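Mannosylglycerate hydrolase MGH1-like glycoside hydrolase domain-containing protein (Thermus thermophilus HB8, PDB 4WVA) hydrolyses mannosylglycerate, a solute that thermophiles accumulate under osmotic stress, to mannose and glycerate, and probably also splits glucosylglycerate into glucose and glycerate. Local coordinates at residues Asp118-Arg121 with Asp122-Arg125; Ile240-Arg243 with Ala244-Leu248; Leu276-Arg279 with Glu280-Phe283; Val362-Gly365 with Phe366-Tyr369. One frame throughout, in Å; residues are numbered along the deposited sequence.

Contact 1 (Asp118-Arg121 with Asp122-Arg125)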
loop_
_atom_site.group_PDB
_atom_site.type_symbol
_atom_site.label_atom_id
_atom_site.label_comp_id
_atom_site.label_asym_id
_atom_site.label_seq_id
_atom_site.Cartn_x
_atom_site.Cartn_y
_atom_site.Cartn_z
ATOM N N ASP A 118 15.753 -5.328 -24.621
ATOM C CA ASP A 118 16.371 -5.269 -25.938
ATOM C C ASP A 118 17.852 -5.642 -25.783
ATOM O O ASP A 118 18.529 -5.075 -24.943
ATOM C CB ASP A 118 16.240 -3.856 -26.500
ATOM C CG ASP A 118 16.698 -3.734 -27.945
ATOM O OD1 ASP A 118 17.472 -4.600 -28.450
ATOM O OD2 ASP A 118 16.271 -2.737 -28.570
ATOM N N PRO A 119 18.343 -6.624 -26.563
ATOM C CA PRO A 119 19.785 -6.936 -26.426
ATOM C C PRO A 119 20.721 -5.825 -26.914
ATOM O O PRO A 119 21.895 -5.793 -26.508
ATOM C CB PRO A 119 19.952 -8.221 -27.257
ATOM C CG PRO A 119 18.791 -8.255 -28.187
ATOM C CD PRO A 119 17.655 -7.538 -27.490
ATOM N N ASP A 120 20.216 -4.918 -27.736
ATOM C CA ASP A 120 21.005 -3.786 -28.236
ATOM C C ASP A 120 20.759 -2.603 -27.318
ATOM O O ASP A 120 19.733 -1.946 -27.391
ATOM C CB ASP A 120 20.610 -3.489 -29.684
ATOM C CG ASP A 120 21.423 -2.377 -30.314
ATOM O OD1 ASP A 120 22.038 -1.556 -29.597
ATOM O OD2 ASP A 120 21.428 -2.326 -31.565
ATOM N N ARG A 121 21.701 -2.356 -26.420
ATOM C CA ARG A 121 21.495 -1.351 -25.388
ATOM C C ARG A 121 21.534 0.065 -25.941
ATOM O O ARG A 121 20.838 0.956 -25.447
ATOM C CB ARG A 121 22.515 -1.508 -24.269
ATOM C CG ARG A 121 22.535 -2.899 -23.641
ATOM C CD ARG A 121 21.141 -3.410 -23.301
ATOM N NE ARG A 121 20.443 -2.428 -22.467
ATOM C CZ ARG A 121 19.122 -2.265 -22.376
ATOM N NH1 ARG A 121 18.637 -1.331 -21.564
ATOM N NH2 ARG A 121 18.286 -3.011 -23.061
ATOM N N ASP A 122 22.356 0.290 -26.958
ATOM C CA ASP A 122 22.400 1.616 -27.558
ATOM C C ASP A 122 21.056 1.929 -28.218
ATOM O O ASP A 122 20.555 3.049 -28.119
ATOM C CB ASP A 122 23.548 1.720 -28.562
ATOM C CG ASP A 122 24.898 1.626 -27.899
ATOM O OD1 ASP A 122 25.777 0.940 -28.454
ATOM O OD2 ASP A 122 25.080 2.210 -26.813
ATOM N N ARG A 123 20.472 0.944 -28.890
ATOM C CA ARG A 123 19.169 1.143 -29.523
ATOM C C ARG A 123 18.109 1.359 -28.456
ATOM O O ARG A 123 17.272 2.249 -28.577
ATOM C CB ARG A 123 18.757 -0.050 -30.377
ATOM C CG ARG A 123 17.310 0.044 -30.855
ATOM C CD ARG A 123 16.958 -1.044 -31.832
ATOM N NE ARG A 123 17.133 -2.362 -31.247
ATOM C CZ ARG A 123 17.505 -3.452 -31.903
ATOM N NH1 ARG A 123 17.775 -3.412 -33.217
ATOM N NH2 ARG A 123 17.643 -4.589 -31.244
ATOM N N ALA A 124 18.143 0.539 -27.414
ATOM C CA ALA A 124 17.175 0.688 -26.321
ATOM C C ALA A 124 17.179 2.105 -25.757
ATOM O O ALA A 124 16.118 2.705 -25.540
ATOM C CB ALA A 124 17.450 -0.319 -25.222
ATOM N N ARG A 125 18.367 2.644 -25.494
ATOM C CA ARG A 125 18.471 3.982 -24.930
ATOM C C ARG A 125 17.954 5.017 -25.920
ATOM O O ARG A 125 17.236 5.938 -25.537
ATOM C CB ARG A 125 19.908 4.298 -24.494
ATOM C CG ARG A 125 20.312 3.574 -23.211
ATOM C CD ARG A 125 21.660 4.049 -22.678
ATOM N NE ARG A 125 22.760 3.534 -23.490
ATOM C CZ ARG A 125 23.452 2.420 -23.244
ATOM N NH1 ARG A 125 23.209 1.660 -22.174
ATOM N NH2 ARG A 125 24.420 2.072 -24.082
HETATM O O HOH W 1 20.458 1.040 -21.322
#

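Contact 2 (Ile240-Arg243 with Ala244-Leu248)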
loop_
_atom_site.group_PDB
_atom_site.type_symbol
_atom_site.label_atom_id
_atom_site.label_comp_id
_atom_site.label_asym_id
_atom_site.label_seq_id
_atom_site.Cartn_x
_atom_site.Cartn_y
_atom_site.Cartn_z
ATOM N N ILE A 240 -5.111 -0.433 -16.124
ATOM C CA ILE A 240 -4.038 -0.386 -17.127
ATOM C C ILE A 240 -3.205 0.900 -17.007
ATOM O O ILE A 240 -1.955 0.873 -17.092
ATOM C CB ILE A 240 -4.626 -0.615 -18.551
ATOM C CG1 ILE A 240 -4.981 -2.104 -18.707
ATOM C CG2 ILE A 240 -3.677 -0.165 -19.657
ATOM C CD1 ILE A 240 -5.843 -2.385 -19.901
ATOM N N LEU A 241 -3.877 2.025 -16.773
ATOM C CA LEU A 241 -3.187 3.299 -16.543
ATOM C C LEU A 241 -2.321 3.282 -15.284
ATOM O O LEU A 241 -1.197 3.778 -15.293
ATOM C CB LEU A 241 -4.187 4.445 -16.506
ATOM C CG LEU A 241 -3.667 5.849 -16.153
ATOM C CD1 LEU A 241 -2.519 6.287 -17.051
ATOM C CD2 LEU A 241 -4.800 6.858 -16.229
ATOM N N GLN A 242 -2.832 2.713 -14.195
ATOM C CA GLN A 242 -2.029 2.621 -12.970
ATOM C C GLN A 242 -0.771 1.796 -13.239
ATOM O O GLN A 242 0.319 2.171 -12.835
ATOM C CB GLN A 242 -2.847 2.016 -11.835
ATOM C CG GLN A 242 -2.065 1.715 -10.551
ATOM C CD GLN A 242 -1.650 2.951 -9.748
ATOM O OE1 GLN A 242 -2.056 4.080 -10.035
ATOM N NE2 GLN A 242 -0.826 2.722 -8.731
ATOM N N ARG A 243 -0.926 0.640 -13.892
ATOM C CA ARG A 243 0.241 -0.171 -14.235
ATOM C C ARG A 243 1.210 0.617 -15.113
ATOM O O ARG A 243 2.425 0.606 -14.869
ATOM C CB ARG A 243 -0.166 -1.475 -14.910
ATOM C CG ARG A 243 0.997 -2.329 -15.388
ATOM C CD ARG A 243 2.005 -2.708 -14.318
ATOM N NE ARG A 243 3.069 -3.530 -14.886
ATOM C CZ ARG A 243 3.028 -4.866 -15.005
ATOM N NH1 ARG A 243 2.000 -5.561 -14.569
ATOM N NH2 ARG A 243 4.040 -5.510 -15.560
ATOM N N ALA A 244 0.675 1.319 -16.108
ATOM C CA ALA A 244 1.498 2.065 -17.028
ATOM C C ALA A 244 2.237 3.203 -16.316
ATOM O O ALA A 244 3.392 3.459 -16.629
ATOM C CB ALA A 244 0.661 2.582 -18.180
ATOM N N ASN A 245 1.573 3.880 -15.379
ATOM C CA ASN A 245 2.233 4.906 -14.544
ATOM C C ASN A 245 3.408 4.341 -13.740
ATOM O O ASN A 245 4.488 4.947 -13.700
ATOM C CB ASN A 245 1.263 5.571 -13.568
ATOM C CG ASN A 245 0.343 6.579 -14.231
ATOM O OD1 ASN A 245 0.726 7.253 -15.180
ATOM N ND2 ASN A 245 -0.862 6.703 -13.715
ATOM N N ARG A 246 3.214 3.187 -13.116
ATOM C CA ARG A 246 4.300 2.537 -12.394
ATOM C C ARG A 246 5.484 2.245 -13.310
ATOM O O ARG A 246 6.659 2.434 -12.939
ATOM C CB ARG A 246 3.816 1.217 -11.768
ATOM C CG ARG A 246 2.749 1.410 -10.718
ATOM C CD ARG A 246 3.296 1.485 -9.334
ATOM N NE ARG A 246 2.222 1.585 -8.335
ATOM C CZ ARG A 246 2.458 1.743 -7.044
ATOM N NH1 ARG A 246 3.717 1.790 -6.601
ATOM N NH2 ARG A 246 1.438 1.862 -6.189
ATOM N N ASP A 247 5.190 1.764 -14.513
ATOM C CA ASP A 247 6.244 1.450 -15.460
ATOM C C ASP A 247 6.909 2.703 -16.061
ATOM O O ASP A 247 8.127 2.701 -16.298
ATOM C CB ASP A 247 5.725 0.496 -16.532
ATOM C CG ASP A 247 5.392 -0.870 -15.968
ATOM O OD1 ASP A 247 6.076 -1.272 -15.004
ATOM O OD2 ASP A 247 4.438 -1.504 -16.435
ATOM N N LEU A 248 6.129 3.760 -16.275
ATOM C CA LEU A 248 6.658 5.038 -16.721
ATOM C C LEU A 248 7.598 5.667 -15.689
ATOM O O LEU A 248 8.623 6.251 -16.051
ATOM C CB LEU A 248 5.533 6.006 -17.075
ATOM C CG LEU A 248 5.952 7.277 -17.811
ATOM C CD1 LEU A 248 6.549 6.956 -19.177
ATOM C CD2 LEU A 248 4.752 8.193 -17.942
HETATM O O HOH W 2 6.554 -3.938 -15.669
#

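Contact 3 (Leu276-Arg279 with Glu280-Phe283)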
loop_
_atom_site.group_PDB
_atom_site.type_symbol
_atom_site.label_atom_id
_atom_site.label_comp_id
_atom_site.label_asym_id
_atom_site.label_seq_id
_atom_site.Cartn_x
_atom_site.Cartn_y
_atom_site.Cartn_z
ATOM N N LEU A 276 -12.810 1.378 -6.274
ATOM C CA LEU A 276 -13.763 0.683 -7.144
ATOM C C LEU A 276 -14.157 -0.681 -6.618
ATOM O O LEU A 276 -15.097 -1.309 -7.127
ATOM C CB LEU A 276 -13.191 0.539 -8.557
ATOM C CG LEU A 276 -12.780 1.847 -9.259
ATOM C CD1 LEU A 276 -12.252 1.541 -10.647
ATOM C CD2 LEU A 276 -13.943 2.816 -9.322
ATOM N N TRP A 277 -13.431 -1.180 -5.623
ATOM C CA TRP A 277 -13.784 -2.457 -5.018
ATOM C C TRP A 277 -15.119 -2.374 -4.284
ATOM O O TRP A 277 -15.291 -1.495 -3.441
ATOM C CB TRP A 277 -12.719 -2.875 -4.015
ATOM C CG TRP A 277 -13.019 -4.191 -3.335
ATOM C CD1 TRP A 277 -13.470 -4.381 -2.059
ATOM C CD2 TRP A 277 -12.850 -5.489 -3.892
ATOM N NE1 TRP A 277 -13.599 -5.718 -1.795
ATOM C CE2 TRP A 277 -13.225 -6.422 -2.906
ATOM C CE3 TRP A 277 -12.406 -5.958 -5.132
ATOM C CZ2 TRP A 277 -13.181 -7.803 -3.130
ATOM C CZ3 TRP A 277 -12.361 -7.320 -5.353
ATOM C CH2 TRP A 277 -12.735 -8.226 -4.362
ATOM N N ASP A 278 -16.022 -3.309 -4.588
ATOM C CA ASP A 278 -17.282 -3.438 -3.886
ATOM C C ASP A 278 -17.212 -4.641 -2.956
ATOM O O ASP A 278 -17.119 -5.786 -3.397
ATOM C CB ASP A 278 -18.447 -3.604 -4.870
ATOM C CG ASP A 278 -19.784 -3.531 -4.170
ATOM O OD1 ASP A 278 -20.332 -4.573 -3.823
ATOM O OD2 ASP A 278 -20.209 -2.410 -3.845
ATOM N N ARG A 279 -17.208 -4.370 -1.654
ATOM C CA ARG A 279 -17.117 -5.445 -0.674
ATOM C C ARG A 279 -18.296 -6.407 -0.680
ATOM O O ARG A 279 -18.099 -7.597 -0.480
ATOM C CB ARG A 279 -16.923 -4.875 0.730
ATOM C CG ARG A 279 -15.559 -4.263 0.946
ATOM C CD ARG A 279 -15.567 -3.474 2.242
ATOM N NE ARG A 279 -14.256 -3.056 2.728
ATOM C CZ ARG A 279 -13.644 -1.921 2.404
ATOM N NH1 ARG A 279 -14.176 -1.083 1.518
ATOM N NH2 ARG A 279 -12.469 -1.622 2.965
ATOM N N GLU A 280 -19.511 -5.915 -0.901
ATOM C CA GLU A 280 -20.675 -6.800 -0.887
ATOM C C GLU A 280 -20.623 -7.806 -2.038
ATOM O O GLU A 280 -20.897 -8.997 -1.858
ATOM C CB GLU A 280 -21.963 -5.978 -0.916
ATOM C CG GLU A 280 -23.157 -6.689 -0.325
ATOM C CD GLU A 280 -24.321 -5.746 -0.102
ATOM O OE1 GLU A 280 -24.515 -5.294 1.037
ATOM O OE2 GLU A 280 -25.023 -5.438 -1.073
ATOM N N ALA A 281 -20.199 -7.339 -3.215
ATOM C CA ALA A 281 -20.074 -8.188 -4.403
ATOM C C ALA A 281 -18.772 -8.972 -4.453
ATOM O O ALA A 281 -18.684 -10.005 -5.121
ATOM C CB ALA A 281 -20.229 -7.336 -5.666
ATOM N N GLY A 282 -17.752 -8.496 -3.737
ATOM C CA GLY A 282 -16.438 -9.084 -3.793
ATOM C C GLY A 282 -15.824 -8.970 -5.181
ATOM O O GLY A 282 -15.303 -9.934 -5.732
ATOM N N PHE A 283 -15.872 -7.769 -5.736
ATOM C CA PHE A 283 -15.384 -7.547 -7.091
ATOM C C PHE A 283 -15.167 -6.062 -7.343
ATOM O O PHE A 283 -15.671 -5.237 -6.604
ATOM C CB PHE A 283 -16.425 -8.081 -8.081
ATOM C CG PHE A 283 -15.832 -8.560 -9.360
ATOM C CD1 PHE A 283 -15.114 -9.747 -9.391
ATOM C CD2 PHE A 283 -15.981 -7.839 -10.534
ATOM C CE1 PHE A 283 -14.543 -10.206 -10.568
ATOM C CE2 PHE A 283 -15.420 -8.305 -11.714
ATOM C CZ PHE A 283 -14.713 -9.493 -11.737
HETATM O O HOH W 3 -20.208 -2.916 -0.789
#

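Contact 4 (Val362-Gly365 with Phe366-Tyr369)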
loop_
_atom_site.group_PDB
_atom_site.type_symbol
_atom_site.label_atom_id
_atom_site.label_comp_id
_atom_site.label_asym_id
_atom_site.label_seq_id
_atom_site.Cartn_x
_atom_site.Cartn_y
_atom_site.Cartn_z
ATOM N N VAL A 362 -4.440 -10.790 -16.970
ATOM C CA VAL A 362 -4.953 -11.353 -15.718
ATOM C C VAL A 362 -4.050 -12.480 -15.192
ATOM O O VAL A 362 -3.836 -12.571 -13.995
ATOM C CB VAL A 362 -6.426 -11.783 -15.864
ATOM C CG1 VAL A 362 -6.937 -12.449 -14.600
ATOM C CG2 VAL A 362 -7.264 -10.572 -16.197
ATOM N N ALA A 363 -3.514 -13.317 -16.082
ATOM C CA ALA A 363 -2.514 -14.317 -15.674
ATOM C C ALA A 363 -1.273 -13.660 -15.081
ATOM O O ALA A 363 -0.768 -14.103 -14.052
ATOM C CB ALA A 363 -2.114 -15.189 -16.853
ATOM N N GLU A 364 -0.781 -12.614 -15.740
ATOM C CA GLU A 364 0.334 -11.814 -15.223
ATOM C C GLU A 364 0.025 -11.351 -13.793
ATOM O O GLU A 364 0.856 -11.488 -12.906
ATOM C CB GLU A 364 0.609 -10.612 -16.135
ATOM C CG GLU A 364 1.425 -10.964 -17.363
ATOM C CD GLU A 364 2.910 -11.032 -17.088
ATOM O OE1 GLU A 364 3.389 -10.248 -16.241
ATOM O OE2 GLU A 364 3.620 -11.815 -17.755
ATOM N N GLY A 365 -1.165 -10.784 -13.597
ATOM C CA GLY A 365 -1.562 -10.266 -12.280
ATOM C C GLY A 365 -1.637 -11.376 -11.250
ATOM O O GLY A 365 -1.101 -11.246 -10.145
ATOM N N PHE A 366 -2.285 -12.484 -11.596
ATOM C CA PHE A 366 -2.385 -13.578 -10.644
ATOM C C PHE A 366 -1.016 -14.134 -10.274
ATOM O O PHE A 366 -0.768 -14.434 -9.095
ATOM C CB PHE A 366 -3.327 -14.680 -11.128
ATOM C CG PHE A 366 -4.780 -14.427 -10.821
ATOM C CD1 PHE A 366 -5.205 -14.209 -9.502
ATOM C CD2 PHE A 366 -5.734 -14.447 -11.821
ATOM C CE1 PHE A 366 -6.528 -13.989 -9.213
ATOM C CE2 PHE A 366 -7.071 -14.246 -11.530
ATOM C CZ PHE A 366 -7.472 -14.021 -10.223
ATOM N N ARG A 367 -0.121 -14.253 -11.253
ATOM C CA ARG A 367 1.255 -14.700 -10.994
ATOM C C ARG A 367 1.919 -13.786 -9.986
ATOM O O ARG A 367 2.576 -14.255 -9.051
ATOM C CB ARG A 367 2.065 -14.748 -12.296
ATOM C CG ARG A 367 3.488 -15.292 -12.162
ATOM C CD ARG A 367 4.532 -14.275 -11.693
ATOM N NE ARG A 367 4.341 -12.975 -12.340
ATOM C CZ ARG A 367 4.781 -12.638 -13.553
ATOM N NH1 ARG A 367 5.494 -13.494 -14.284
ATOM N NH2 ARG A 367 4.508 -11.423 -14.035
ATOM N N ASP A 368 1.745 -12.485 -10.164
ATOM C CA ASP A 368 2.397 -11.506 -9.308
ATOM C C ASP A 368 1.909 -11.640 -7.856
ATOM O O ASP A 368 2.638 -11.289 -6.917
ATOM C CB ASP A 368 2.104 -10.086 -9.798
ATOM C CG ASP A 368 2.769 -9.750 -11.121
ATOM O OD1 ASP A 368 3.730 -10.441 -11.543
ATOM O OD2 ASP A 368 2.337 -8.741 -11.744
ATOM N N TYR A 369 0.682 -12.127 -7.681
ATOM C CA TYR A 369 0.095 -12.328 -6.349
ATOM C C TYR A 369 0.292 -13.754 -5.822
ATOM O O TYR A 369 -0.257 -14.110 -4.782
ATOM C CB TYR A 369 -1.396 -11.907 -6.347
ATOM C CG TYR A 369 -1.547 -10.399 -6.223
ATOM C CD1 TYR A 369 -1.507 -9.584 -7.337
ATOM C CD2 TYR A 369 -1.641 -9.781 -4.978
ATOM C CE1 TYR A 369 -1.573 -8.210 -7.236
ATOM C CE2 TYR A 369 -1.696 -8.398 -4.861
ATOM C CZ TYR A 369 -1.693 -7.617 -5.991
ATOM O OH TYR A 369 -1.772 -6.258 -5.925
HETATM O O HOH W 4 2.387 -8.327 -14.432
HETATM O O HOH W 5 6.010 -12.258 -16.595
#

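Contact 1 (Asp118-Arg121 with Asp122-Arg125)
An N-cap opens the helix 121-146: Asp120 sits just before its first turn, and its OD1 accepts the backbone N of Arg123 at 3.0 Å, approached from above the carboxylate plane. With CG anti to the backbone N, chi1 of -177° brings OD1 to the N-H of Arg123. The regular helix bonds start at once, Ala124 N to Asp120 O and Arg125 N to Arg121 O.

Two residues earlier, Asp118 holds the side chain of Arg123 side-on. NH2 of Arg123 reaches OD1 of Asp118 at 2.8 Å and NE of Arg123 reaches OD2 of Asp118, also at 2.8 Å, both on syn lone pairs, with the two flat groups only 21° from coplanar. Asp118 OD1 takes a second bond, from Asp120 N at 2.9 Å, which closes an Asx turn, while OD2 also accepts from Trp52 of helix 48-62. Asp120 CB lies over one face of the Arg123 guanidinium, toward its rim.

Arg121 bends back, its guanidinium over the methyl of Ala124, and gives NH2 to Asp118 O at 2.8 Å, in the guanidinium plane. Its NE makes a salt bridge with Glu293 of the second subunit. Along the helix, Asp122 OD2 pairs with Arg125 NH2 at 2.8 Å. Together the Asx turn and the N-cap make the short connection from helix 107-117 to helix 121-146, the capped start of an alpha helix.

Contact 2 (Ile240-Arg243 with Ala244-Leu248)
Arg243 and Asp247, one helical turn apart on helix 235-254, form a salt bridge in which NE of Arg243 gives its hydrogen to OD2 of Asp247 at 2.9 Å. The bond is bent, 140° at the hydrogen; the guanidinium and carboxylate planes stand 75° apart, and NE meets one oxygen, OD2, on its syn side. The arginine gets there by a kink at chi2 (57°) that swings the chain toward the next turn. A water spans the other ends, taking a hydrogen from Arg243 NH2 at 3.0 Å and giving one to Asp247 OD1 at 2.8 Å. NH2 also bonds a bound 2-methyl-2,4-pentanediol, probably from the crystallisation liquor. Asp247 is further held by Thr109 through OD2 and by Arg112 through OD1, while Arg243 NH1 reaches the carbonyl of Phe307.

The backbone beneath is regular helix, with Ala244 N on Ile240 O at 2.8 Å and Asn245 N on Leu241 O at 2.8 Å. On another side of the helix, CD1 of Leu241 lies 3.7 Å from ND2 of Asn245, an amide whose hydrogen bond goes to Tyr143 OH. CG of Arg246 packs on Gln242 O at 3.3 Å, and its guanidinium runs on to Glu270. Ala244 fits its methyl against helix 107-117.

A leucine in place of Arg243 would probably leave Asp247 with one cationic partner fewer and the Phe307 carbonyl without this donor. In this buried setting the carboxylate, with two arginines, a threonine and a water from or beside helices 107-117 and 235-254 around it, is likely to stay ionised.

Contact 3 (Leu276-Arg279 with Glu280-Phe283)
Glu280 lies in the turn between strands 277-278 and 283-288; a water accepts from its backbone N at 3.1 Å and gives a weak bond to Asp278 OD2. Its own carboxylate turns away to Lys117 and Arg420 of the third subunit. Ala281 comes next, its N bound to Asp278 OD1 at 2.8 Å, nearly along the C-O axis; chi1 of -171° carries OD1 to Ala281 N.

Gly282 takes positive phi (63°) and gives a weak bond to Asp278 O at 2.8 Å. Its carbonyl carbon lies 3.3 Å from CH2 of Trp277. At Phe283 the strand pairing starts: Asp278 N donates to Phe283 O at 2.8 Å, nearly straight, and the return bond to Asp278 O is weak. Gly282 and Phe283 thus both face Asp278, a G1 beta bulge.

One face of the Trp277 indole meets Phe283 N, 3.4 Å above its plane and toward the rim. An alanine at Trp277 is likely to open a gap beside the Gly282-Phe283 backbone and cost Arg315 its cation-pi partner. Backbone pairing, one aspartate oxygen and a ring face hold the hairpin, while Arg279 pairs with Asp368 of the third subunit.

Contact 4 (Val362-Gly365 with Phe366-Tyr369)
The last turns of helix 356-368 carry a salt-bridge network of Glu364, Arg367 and Asp368 beside a bound 2-methyl-2,4-pentanediol, probably from the crystallisation liquor. Arg367 is bent at chi2 and chi3 (-83° and -41°), which turns its NE and NH2 edge to one oxygen, OD1 of Asp368, at 2.7 and 2.8 Å, both from the same face of that carboxylate. NH2 of Arg367 also meets Glu364 OE1 at 2.7 Å, a salt bridge whose hydrogen bond is weak, bent to 116° at the hydrogen.

One water donates to Glu364 OE1 and Asp368 OD2; another donates to Glu364 OE2 at 2.7 Å and accepts from Arg367 NH1. Asp368 OD2 has a further salt bridge to Arg279 of the second subunit.

Toward helix 372-389, CG1 of Val362 touches CE2 of Phe366 at 3.6 Å, the two side chains lying side by side against Leu378. At the helix end Tyr369 N bonds to Gly365 O at 3.2 Å; that oxygen lies at the edge of the tyrosine ring, whose hydroxyl bonds to Pro311 O. The pattern is that of an amphipathic helix in an (alpha/alpha)6 barrel, apolar toward its neighbours and charged toward the subunit boundary.

In the fold
Contacts 2 and 4 are the buried pair, each within a single helix of the (alpha/alpha)6 barrel; contacts 1 and 3 lie farther out and are partly buried, one where two helices join, the other in a beta hairpin. The helical pair touch, with Arg243 near Asp368, and their centres are about 15 Å apart, whereas contacts 1 and 3 are about 43 Å apart between centres. Ion pairs run along the helix in contacts 2 and 4; in contact 1 the principal one bridges the loop and the helix start. Contact 3 relies on backbone bonds, an aspartate-to-backbone bond and an indole. Contacts 1, 3 and 4 lie at subunit boundaries, Arg279 and Asp368 pairing between copies.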